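Local atomic coordinates of DNA endonuclease I-CvuI (Chlorella vulgaris, PDB entry 5A77), a protein that probably acts as a homing endonuclease of the LAGLIDADG family, recognising and cutting double-stranded DNA to promote spread of its intron. Residues Q40-L45 / C80-T85. Sequence-based numbering, arbitrary orientation.
Sequences QVRVSL and CVVGGT. With nucleotides of chain C; nucleotides of chain F.
This buried strand-to-strand contact joins the two middle strands of the DNA-binding sheet, 39-50 and 76-82: Ser44 with Val82 is an antiparallel non-hydrogen-bonded pair, Leu45 with Val81 a hydrogen-bonded one. The latter two exchange both backbone hydrogen bonds, Val81 N to Leu45 O (2.9 Å) being nearly straight at 172°. A last bond, Gly83 N to Val43 O (3.1 Å), comes where the strand gives way to helix 84-94. At the backbone angles of Gly83, the N-cap residue (phi 99°), a CB would jam against the carbonyl O of Val82 and run into OP1 of DA4 of chain C; glycine avoids both, and its CA can lie 3.2 Å from that OP1.

The branched apolar Val43, Leu45 and Val81 pack on Leu87 of the helix; CG2 of Val43 also lies 3.7 Å from Gly84 N. On the DNA side, the aliphatic part of Arg42 crosses Val82, CG to CG1 at 3.9 Å. Extended through chi2 (177°) and bent at chi3, Arg42 carries its guanidinium to DT5 of chain F, where NH1 donates to O4 (2.6 Å). Such a base-reading strand, backed by helices, is characteristic of the saddle-shaped LAGLIDADG sheet lying in the DNA major groove.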
# COMPACT_ATOMS: atom_id res chain seq x y z
N GLN B 40 -4.89 28.78 6.33
CA GLN B 40 -5.39 27.68 7.14
C GLN B 40 -4.38 26.55 7.04
O GLN B 40 -3.83 26.31 5.96
CB GLN B 40 -6.78 27.23 6.65
CG GLN B 40 -7.38 26.04 7.40
CD GLN B 40 -8.21 25.11 6.51
OE1 GLN B 40 -8.31 25.30 5.30
NE2 GLN B 40 -8.78 24.07 7.11
N VAL B 41 -4.11 25.86 8.13
CA VAL B 41 -3.31 24.65 8.04
C VAL B 41 -4.26 23.45 8.01
O VAL B 41 -5.02 23.23 8.96
CB VAL B 41 -2.30 24.54 9.20
CG1 VAL B 41 -1.71 23.16 9.28
CG2 VAL B 41 -1.18 25.57 9.02
N ARG B 42 -4.28 22.73 6.89
CA ARG B 42 -5.18 21.59 6.74
C ARG B 42 -4.46 20.32 7.14
O ARG B 42 -3.38 20.07 6.65
CB ARG B 42 -5.71 21.49 5.29
CG ARG B 42 -6.50 20.20 4.95
CD ARG B 42 -7.05 20.20 3.49
NE ARG B 42 -7.89 21.37 3.25
CZ ARG B 42 -8.05 21.97 2.07
NH1 ARG B 42 -7.43 21.50 0.99
NH2 ARG B 42 -8.82 23.06 1.98
N VAL B 43 -5.06 19.54 8.04
CA VAL B 43 -4.57 18.21 8.35
C VAL B 43 -5.46 17.14 7.69
O VAL B 43 -6.69 17.29 7.63
CB VAL B 43 -4.50 17.98 9.87
CG1 VAL B 43 -3.51 18.94 10.53
CG2 VAL B 43 -5.87 18.12 10.50
N SER B 44 -4.86 16.06 7.17
CA SER B 44 -5.64 14.99 6.55
C SER B 44 -4.93 13.65 6.42
O SER B 44 -3.73 13.57 6.14
CB SER B 44 -6.12 15.41 5.16
OG SER B 44 -5.05 15.84 4.35
N LEU B 45 -5.70 12.58 6.64
CA LEU B 45 -5.31 11.24 6.24
C LEU B 45 -6.09 10.88 4.99
O LEU B 45 -7.32 10.95 4.98
CB LEU B 45 -5.57 10.22 7.35
CG LEU B 45 -5.23 8.75 7.08
CD1 LEU B 45 -4.85 8.06 8.36
CD2 LEU B 45 -6.39 8.02 6.44
N CYS B 80 -11.07 10.09 2.48
CA CYS B 80 -10.32 11.14 3.17
C CYS B 80 -10.90 11.60 4.50
O CYS B 80 -12.10 11.86 4.62
CB CYS B 80 -10.16 12.35 2.27
SG CYS B 80 -9.21 13.63 3.07
N VAL B 81 -10.04 11.69 5.51
CA VAL B 81 -10.41 12.27 6.79
C VAL B 81 -9.72 13.61 6.95
O VAL B 81 -8.50 13.67 7.10
CB VAL B 81 -10.04 11.35 7.97
CG1 VAL B 81 -10.64 11.88 9.27
CG2 VAL B 81 -10.52 9.95 7.72
N VAL B 82 -10.50 14.69 6.90
CA VAL B 82 -9.97 16.04 7.10
C VAL B 82 -10.33 16.57 8.48
O VAL B 82 -11.41 16.27 9.00
CB VAL B 82 -10.52 17.03 6.05
CG1 VAL B 82 -9.73 18.35 6.06
CG2 VAL B 82 -10.51 16.42 4.67
N GLY B 83 -9.41 17.33 9.07
CA GLY B 83 -9.70 18.17 10.23
C GLY B 83 -9.31 17.59 11.57
O GLY B 83 -9.33 16.37 11.76
N GLY B 84 -8.99 18.47 12.52
CA GLY B 84 -8.43 18.07 13.79
C GLY B 84 -9.24 17.13 14.65
O GLY B 84 -8.73 16.11 15.12
N THR B 85 -10.50 17.45 14.87
CA THR B 85 -11.33 16.69 15.79
C THR B 85 -11.65 15.25 15.35
O THR B 85 -11.88 14.38 16.19
CB THR B 85 -12.65 17.42 16.06
OG1 THR B 85 -13.37 16.72 17.08
CG2 THR B 85 -13.50 17.51 14.79
P DA C 4 -11.45 21.08 8.93
OP1 DA C 4 -11.30 20.90 10.39
OP2 DA C 4 -10.28 21.11 8.02
O5' DA C 4 -12.46 19.92 8.45
C5' DA C 4 -13.79 19.87 9.01
C4' DA C 4 -14.83 19.67 7.93
O4' DA C 4 -14.88 20.85 7.09
C3' DA C 4 -14.58 18.49 6.99
O3' DA C 4 -15.73 17.67 6.91
C2' DA C 4 -14.27 19.15 5.64
C1' DA C 4 -15.03 20.45 5.74
N9 DA C 4 -14.48 21.52 4.91
C8 DA C 4 -13.27 22.11 5.07
N7 DA C 4 -13.02 23.06 4.20
C5 DA C 4 -14.16 23.10 3.43
C6 DA C 4 -14.53 23.92 2.34
N6 DA C 4 -13.74 24.86 1.82
N1 DA C 4 -15.75 23.71 1.79
C2 DA C 4 -16.54 22.76 2.31
N3 DA C 4 -16.31 21.94 3.34
C4 DA C 4 -15.08 22.16 3.86
P DT F 5 -4.05 27.27 -6.00
OP1 DT F 5 -3.80 28.30 -7.04
OP2 DT F 5 -4.05 27.67 -4.58
O5' DT F 5 -5.47 26.56 -6.27
C5' DT F 5 -5.65 25.71 -7.39
C4' DT F 5 -7.13 25.43 -7.61
O4' DT F 5 -7.54 24.30 -6.79
C3' DT F 5 -8.07 26.58 -7.25
O3' DT F 5 -9.06 26.73 -8.26
C2' DT F 5 -8.68 26.14 -5.92
C1' DT F 5 -8.72 24.64 -6.09
N1 DT F 5 -8.72 23.89 -4.79
C2 DT F 5 -9.76 23.06 -4.49
O2 DT F 5 -10.72 22.89 -5.22
N3 DT F 5 -9.65 22.42 -3.28
C4 DT F 5 -8.61 22.51 -2.38
O4 DT F 5 -8.60 21.88 -1.32
C5 DT F 5 -7.53 23.40 -2.76
C7 DT F 5 -6.35 23.61 -1.84
C6 DT F 5 -7.64 24.04 -3.94
P DA C 3 -11.13 27.02 11.92
OP1 DA C 3 -11.40 26.42 13.25
OP2 DA C 3 -9.79 27.47 11.49
O5' DA C 3 -11.60 25.97 10.79
C5' DA C 3 -12.72 25.12 11.04
C4' DA C 3 -13.09 24.29 9.82
O4' DA C 3 -13.82 25.09 8.85
C3' DA C 3 -11.91 23.67 9.05
O3' DA C 3 -12.31 22.40 8.62
C2' DA C 3 -11.81 24.61 7.85
C1' DA C 3 -13.29 24.80 7.59
N9 DA C 3 -13.64 25.84 6.63
C8 DA C 3 -12.96 27.01 6.38
N7 DA C 3 -13.51 27.74 5.44
C5 DA C 3 -14.62 27.01 5.04
C6 DA C 3 -15.63 27.25 4.07
N6 DA C 3 -15.66 28.33 3.29
N1 DA C 3 -16.60 26.31 3.93
C2 DA C 3 -16.56 25.21 4.70
N3 DA C 3 -15.66 24.88 5.64
C4 DA C 3 -14.71 25.83 5.76